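Local coordinates for protein pyridoxine 4-oxidase (Mesorhizobium loti, PDB 4HA6) that catalyses the FAD-dependent oxidation of the 4-hydroxymethyl group of pyridoxine, using oxygen as electron acceptor, as a GMC-family flavoenzyme, at residues I285-A296 with S440-T450. Sequence-based numbering, arbitrary orientation. Where two conformers were deposited one is given.
Sequences IGRNLQDHLLGA and SVITHHHPCGT. With PXM (4-(aminomethyl)-5-(hydroxymethyl)-2-methylpyridin-3-ol), chain J; FAD (flavin-adenine dinucleotide), chain B.
One wall of the pyridoxamine pocket of this GMC oxidoreductase is formed by His444-His446, which Asp291, His292 and Leu294 contact where strand 293-302 pairs with strand 441-443. Asp291 binds the turn Thr443-His446 through both carboxylate oxygens: with CG anti to the backbone N (chi1 179°), OD2 takes the Thr443 hydroxyl on its syn lone pair (OG1 to OD2 2.6 Å), while OD1 receives His446 N at 2.9 Å. Tyr388 OH is a second partner of OD2. Thr443 OG1 in turn accepts from His445 N, forming an ST turn, and His444 N donates to His292 O at 2.8 Å from above the carbonyl plane.

His292 ND1 and His446 ND1 are hydrogen-bonded at 2.8 Å between rings that meet rim to rim with planes at 89°; His292 NE2 is engaged by Thr363 O, which fixes the rotation of that ring. His446 NE2 lies 2.7 Å from PXM N4. Leu294 CD1 sits over one face of His444, 3.5 Å from the ring centroid and 7° off its normal, a CH-pi contact. His444 O accepts from PXM O3 at 2.8 Å and also from N4, and His445 ND1 donates to O3 while its ring faces the flavin methyl C7M.

Antiparallel pairing flanks the turn: Leu294 with Ile442 and, its register shifted by two, the single bridge Gln290-Cys448. Carboxylate, backbone and second-shell imidazole thus fix the turn's backbone and the His446 ring, consistent with precise substrate placement beside the flavin.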
loop_
_atom_site.group_PDB
_atom_site.type_symbol
_atom_site.label_atom_id
_atom_site.label_comp_id
_atom_site.label_asym_id
_atom_site.label_seq_id
_atom_site.Cartn_x
_atom_site.Cartn_y
_atom_site.Cartn_z
ATOM N N ILE A 285 18.153 7.138 -2.487
ATOM C CA ILE A 285 17.710 5.828 -2.015
ATOM C C ILE A 285 17.277 5.911 -0.564
ATOM O O ILE A 285 18.050 6.343 0.308
ATOM C CB ILE A 285 18.795 4.735 -2.188
ATOM C CG1 ILE A 285 18.882 4.322 -3.661
ATOM C CG2 ILE A 285 18.452 3.496 -1.332
ATOM C CD1 ILE A 285 20.033 3.385 -3.991
ATOM N N GLY A 286 16.033 5.523 -0.299
ATOM C CA GLY A 286 15.508 5.625 1.049
ATOM C C GLY A 286 14.760 6.923 1.317
ATOM O O GLY A 286 14.038 7.006 2.309
ATOM N N ARG A 287 14.932 7.928 0.455
ATOM C CA ARG A 287 14.267 9.218 0.636
ATOM C C ARG A 287 12.909 9.222 -0.086
ATOM O O ARG A 287 12.534 8.217 -0.698
ATOM C CB ARG A 287 15.173 10.355 0.140
ATOM C CG ARG A 287 16.486 10.465 0.931
ATOM C CD ARG A 287 17.135 11.850 0.790
ATOM N NE ARG A 287 16.271 12.897 1.333
ATOM C CZ ARG A 287 16.113 13.141 2.634
ATOM N NH1 ARG A 287 16.762 12.415 3.542
ATOM N NH2 ARG A 287 15.296 14.111 3.030
ATOM N N ASN A 288 12.169 10.339 -0.010
ATOM C CA ASN A 288 10.841 10.435 -0.652
ATOM C C ASN A 288 9.830 9.460 -0.024
ATOM O O ASN A 288 8.796 9.151 -0.635
ATOM C CB ASN A 288 10.954 10.219 -2.193
ATOM C CG ASN A 288 9.623 10.444 -2.968
ATOM O OD1 ASN A 288 9.107 9.536 -3.672
ATOM N ND2 ASN A 288 9.085 11.653 -2.861
ATOM N N LEU A 289 10.113 8.968 1.186
ATOM C CA LEU A 289 9.194 8.022 1.842
ATOM C C LEU A 289 7.846 8.674 2.134
ATOM O O LEU A 289 7.785 9.724 2.791
ATOM C CB LEU A 289 9.770 7.465 3.150
ATOM C CG LEU A 289 8.752 6.707 4.039
ATOM C CD1 LEU A 289 8.356 5.406 3.386
ATOM C CD2 LEU A 289 9.260 6.436 5.474
ATOM N N GLN A 290 6.772 8.043 1.658
ATOM C CA GLN A 290 5.409 8.529 1.916
ATOM C C GLN A 290 4.536 7.442 2.532
ATOM O O GLN A 290 4.789 6.259 2.340
ATOM C CB GLN A 290 4.762 8.990 0.607
ATOM C CG GLN A 290 5.465 10.174 -0.031
ATOM C CD GLN A 290 5.170 10.266 -1.509
ATOM O OE1 GLN A 290 4.034 10.545 -1.908
ATOM N NE2 GLN A 290 6.178 9.978 -2.334
ATOM N N ASP A 291 3.478 7.851 3.228
ATOM C CA ASP A 291 2.502 6.912 3.773
ATOM C C ASP A 291 1.202 7.681 3.997
ATOM O O ASP A 291 1.207 8.920 4.033
ATOM C CB ASP A 291 3.014 6.301 5.081
ATOM C CG ASP A 291 2.022 5.317 5.721
ATOM O OD1 ASP A 291 1.261 4.629 4.985
ATOM O OD2 ASP A 291 2.021 5.222 6.977
ATOM N N HIS A 292 0.087 6.961 4.099
ATOM C CA HIS A 292 -1.199 7.595 4.423
ATOM C C HIS A 292 -1.414 7.458 5.922
ATOM O O HIS A 292 -0.965 6.479 6.521
ATOM C CB HIS A 292 -2.364 6.904 3.703
ATOM C CG HIS A 292 -2.575 7.341 2.284
ATOM N ND1 HIS A 292 -2.680 6.443 1.243
ATOM C CD2 HIS A 292 -2.748 8.569 1.741
ATOM C CE1 HIS A 292 -2.885 7.101 0.113
ATOM N NE2 HIS A 292 -2.930 8.393 0.390
ATOM N N LEU A 293 -2.102 8.435 6.516
ATOM C CA LEU A 293 -2.576 8.344 7.891
ATOM C C LEU A 293 -4.104 8.275 7.939
ATOM O O LEU A 293 -4.795 8.815 7.055
ATOM C CB LEU A 293 -2.119 9.564 8.699
ATOM C CG LEU A 293 -0.634 9.637 9.031
ATOM C CD1 LEU A 293 -0.271 11.030 9.530
ATOM C CD2 LEU A 293 -0.306 8.581 10.083
ATOM N N LEU A 294 -4.625 7.616 8.977
ATOM C CA LEU A 294 -6.041 7.721 9.312
ATOM C C LEU A 294 -6.175 8.126 10.773
ATOM O O LEU A 294 -5.497 7.568 11.639
ATOM C CB LEU A 294 -6.763 6.399 9.075
ATOM C CG LEU A 294 -6.971 6.007 7.615
ATOM C CD1 LEU A 294 -7.555 4.610 7.489
ATOM C CD2 LEU A 294 -7.872 7.031 6.935
ATOM N N GLY A 295 -7.048 9.091 11.051
ATOM C CA GLY A 295 -7.330 9.469 12.415
ATOM C C GLY A 295 -8.229 8.422 13.050
ATOM O O GLY A 295 -9.330 8.142 12.549
ATOM N N ALA A 296 -7.761 7.844 14.154
ATOM C CA ALA A 296 -8.505 6.795 14.851
ATOM C C ALA A 296 -8.872 7.255 16.257
ATOM O O ALA A 296 -8.117 7.016 17.199
ATOM C CB ALA A 296 -7.671 5.509 14.927
ATOM N N SER A 440 -4.307 10.850 17.590
ATOM C CA SER A 440 -5.215 9.831 17.042
ATOM C C SER A 440 -4.750 9.149 15.746
ATOM O O SER A 440 -5.162 8.008 15.450
ATOM C CB SER A 440 -6.606 10.440 16.821
ATOM O OG SER A 440 -6.583 11.352 15.741
ATOM N N VAL A 441 -3.927 9.831 14.947
ATOM C CA VAL A 441 -3.556 9.264 13.646
ATOM C C VAL A 441 -2.777 7.942 13.767
ATOM O O VAL A 441 -1.908 7.786 14.641
ATOM C CB VAL A 441 -2.775 10.269 12.749
ATOM C CG1 VAL A 441 -3.697 11.400 12.249
ATOM C CG2 VAL A 441 -1.556 10.839 13.476
ATOM N N ILE A 442 -3.095 6.997 12.885
ATOM C CA ILE A 442 -2.316 5.762 12.752
ATOM C C ILE A 442 -1.984 5.563 11.275
ATOM O O ILE A 442 -2.589 6.227 10.427
ATOM C CB ILE A 442 -3.120 4.549 13.249
ATOM C CG1 ILE A 442 -4.482 4.490 12.560
ATOM C CG2 ILE A 442 -3.299 4.591 14.776
ATOM C CD1 ILE A 442 -5.371 3.384 13.096
ATOM N N THR A 443 -1.045 4.661 10.957
ATOM C CA THR A 443 -0.720 4.375 9.557
ATOM C C THR A 443 -1.876 3.696 8.808
ATOM O O THR A 443 -2.574 2.832 9.359
ATOM C CB THR A 443 0.575 3.519 9.406
ATOM O OG1 THR A 443 0.776 3.191 8.026
ATOM C CG2 THR A 443 0.494 2.231 10.203
ATOM N N HIS A 444 -2.063 4.080 7.547
ATOM C CA HIS A 444 -3.077 3.468 6.694
ATOM C C HIS A 444 -2.471 2.277 5.947
ATOM O O HIS A 444 -3.165 1.626 5.171
ATOM C CB HIS A 444 -3.601 4.522 5.714
ATOM C CG HIS A 444 -4.909 4.181 5.048
ATOM N ND1 HIS A 444 -5.392 2.898 4.937
ATOM C CD2 HIS A 444 -5.822 4.981 4.443
ATOM C CE1 HIS A 444 -6.547 2.918 4.284
ATOM N NE2 HIS A 444 -6.830 4.168 3.983
ATOM N N HIS A 445 -1.175 2.024 6.171
ATOM C CA HIS A 445 -0.419 0.948 5.642
ATOM C C HIS A 445 0.002 1.048 4.217
ATOM O O HIS A 445 0.033 0.060 3.559
ATOM C CB HIS A 445 -1.121 -0.395 5.844
ATOM C CG HIS A 445 -1.375 -0.720 7.245
ATOM N ND1 HIS A 445 -2.521 -0.527 7.803
ATOM C CD2 HIS A 445 -0.542 -1.100 8.226
ATOM C CE1 HIS A 445 -2.438 -0.823 9.041
ATOM N NE2 HIS A 445 -1.240 -1.164 9.296
ATOM N N HIS A 446 0.324 2.222 3.736
ATOM C CA HIS A 446 0.675 2.440 2.335
ATOM C C HIS A 446 2.067 3.049 2.129
ATOM O O HIS A 446 2.180 4.051 1.413
ATOM C CB HIS A 446 -0.365 3.365 1.677
ATOM C CG HIS A 446 -1.778 2.904 1.860
ATOM N ND1 HIS A 446 -2.837 3.777 1.951
ATOM C CD2 HIS A 446 -2.299 1.661 1.975
ATOM C CE1 HIS A 446 -3.955 3.091 2.126
ATOM N NE2 HIS A 446 -3.657 1.808 2.127
ATOM N N PRO A 447 3.118 2.455 2.737
ATOM C CA PRO A 447 4.459 3.026 2.531
ATOM C C PRO A 447 4.905 2.860 1.084
ATOM O O PRO A 447 4.580 1.828 0.478
ATOM C CB PRO A 447 5.351 2.181 3.446
ATOM C CG PRO A 447 4.653 0.861 3.553
ATOM C CD PRO A 447 3.171 1.206 3.526
ATOM N N CYS A 448 5.613 3.862 0.549
ATOM C CA CYS A 448 6.033 3.878 -0.852
ATOM C C CYS A 448 7.045 5.001 -1.095
ATOM O O CYS A 448 7.256 5.845 -0.220
ATOM C CB CYS A 448 4.812 4.060 -1.769
ATOM S SG CYS A 448 4.096 5.768 -1.792
ATOM N N GLY A 449 7.693 4.988 -2.263
ATOM C CA GLY A 449 8.459 6.140 -2.736
ATOM C C GLY A 449 9.970 6.146 -2.526
ATOM O O GLY A 449 10.661 7.066 -2.964
ATOM N N THR A 450 10.487 5.113 -1.870
ATOM C CA THR A 450 11.865 5.111 -1.378
ATOM C C THR A 450 12.906 4.756 -2.437
ATOM O O THR A 450 14.112 4.795 -2.171
ATOM C CB THR A 450 12.006 4.129 -0.200
ATOM O OG1 THR A 450 11.376 2.879 -0.547
ATOM C CG2 THR A 450 11.330 4.712 1.029
HETATM N N1 PXM J . -8.418 0.631 7.337
HETATM C C2 PXM J . -7.094 0.491 7.369
HETATM C C2A PXM J . -6.292 0.758 8.604
HETATM C C3 PXM J . -6.490 0.080 6.191
HETATM O O3 PXM J . -5.122 -0.080 6.168
HETATM C C4 PXM J . -7.235 -0.168 5.017
HETATM C C5 PXM J . -8.649 0.009 5.061
HETATM C C5A PXM J . -9.623 -0.225 3.923
HETATM O O5 PXM J . -9.143 -0.131 2.627
HETATM C C6 PXM J . -9.199 0.418 6.281
HETATM C C4A PXM J . -6.469 -0.607 3.802
HETATM N N4 PXM J . -5.326 0.206 3.505
HETATM P PA FAD B . 5.054 -6.534 -0.389
HETATM O O1A FAD B . 3.723 -7.072 -0.897
HETATM O O2A FAD B . 5.152 -6.096 1.045
HETATM O O5B FAD B . 6.164 -7.673 -0.685
HETATM C C5B FAD B . 7.488 -7.668 -0.159
HETATM C C4B FAD B . 7.905 -9.131 -0.113
HETATM O O4B FAD B . 9.324 -9.285 -0.221
HETATM C C3B FAD B . 7.495 -9.768 1.208
HETATM O O3B FAD B . 6.900 -11.036 0.883
HETATM C C2B FAD B . 8.802 -9.944 1.977
HETATM O O2B FAD B . 8.754 -11.090 2.847
HETATM C C1B FAD B . 9.824 -10.101 0.855
HETATM N N9A FAD B . 11.201 -9.620 1.175
HETATM C C8A FAD B . 11.532 -8.474 1.807
HETATM N N7A FAD B . 12.885 -8.357 1.901
HETATM C C5A FAD B . 13.446 -9.442 1.317
HETATM C C6A FAD B . 14.826 -9.937 1.068
HETATM N N6A FAD B . 15.920 -9.218 1.474
HETATM N N1A FAD B . 14.961 -11.128 0.417
HETATM C C2A FAD B . 13.893 -11.840 0.001
HETATM N N3A FAD B . 12.617 -11.435 0.196
HETATM C C4A FAD B . 12.329 -10.266 0.836
HETATM N N1 FAD B . -3.472 -1.880 0.006
HETATM C C2 FAD B . -4.647 -1.733 -0.632
HETATM O O2 FAD B . -4.639 -1.284 -1.800
HETATM N N3 FAD B . -5.828 -2.023 -0.052
HETATM C C4 FAD B . -5.913 -2.501 1.201
HETATM O O4 FAD B . -7.025 -2.755 1.734
HETATM C C4X FAD B . -4.661 -2.691 1.968
HETATM N N5 FAD B . -4.655 -3.149 3.236
HETATM C C5X FAD B . -3.491 -3.331 3.908
HETATM C C6 FAD B . -3.497 -3.815 5.215
HETATM C C7 FAD B . -2.302 -4.009 5.901
HETATM C C7M FAD B . -2.327 -4.537 7.315
HETATM C C8 FAD B . -1.006 -3.701 5.236
HETATM C C8M FAD B . 0.283 -3.906 5.985
HETATM C C9 FAD B . -0.987 -3.218 3.928
HETATM C C9A FAD B . -2.191 -3.019 3.251
HETATM N N10 FAD B . -2.185 -2.529 1.933
HETATM C C10 FAD B . -3.407 -2.353 1.268
HETATM C "C1'" FAD B . -0.915 -2.203 1.272
HETATM C "C2'" FAD B . -0.507 -3.233 0.231
HETATM O "O2'" FAD B . -0.670 -4.559 0.758
HETATM C "C3'" FAD B . 0.961 -2.965 -0.107
HETATM O "O3'" FAD B . 1.100 -1.577 -0.454
HETATM C "C4'" FAD B . 1.439 -3.841 -1.252
HETATM O "O4'" FAD B . 1.222 -5.214 -0.883
HETATM C "C5'" FAD B . 2.916 -3.587 -1.573
HETATM O "O5'" FAD B . 3.406 -4.700 -2.317
HETATM P P FAD B . 4.965 -4.790 -2.672
HETATM O O1P FAD B . 5.198 -5.819 -3.771
HETATM O O2P FAD B . 5.526 -3.392 -2.837
HETATM O O3P FAD B . 5.588 -5.323 -1.294
#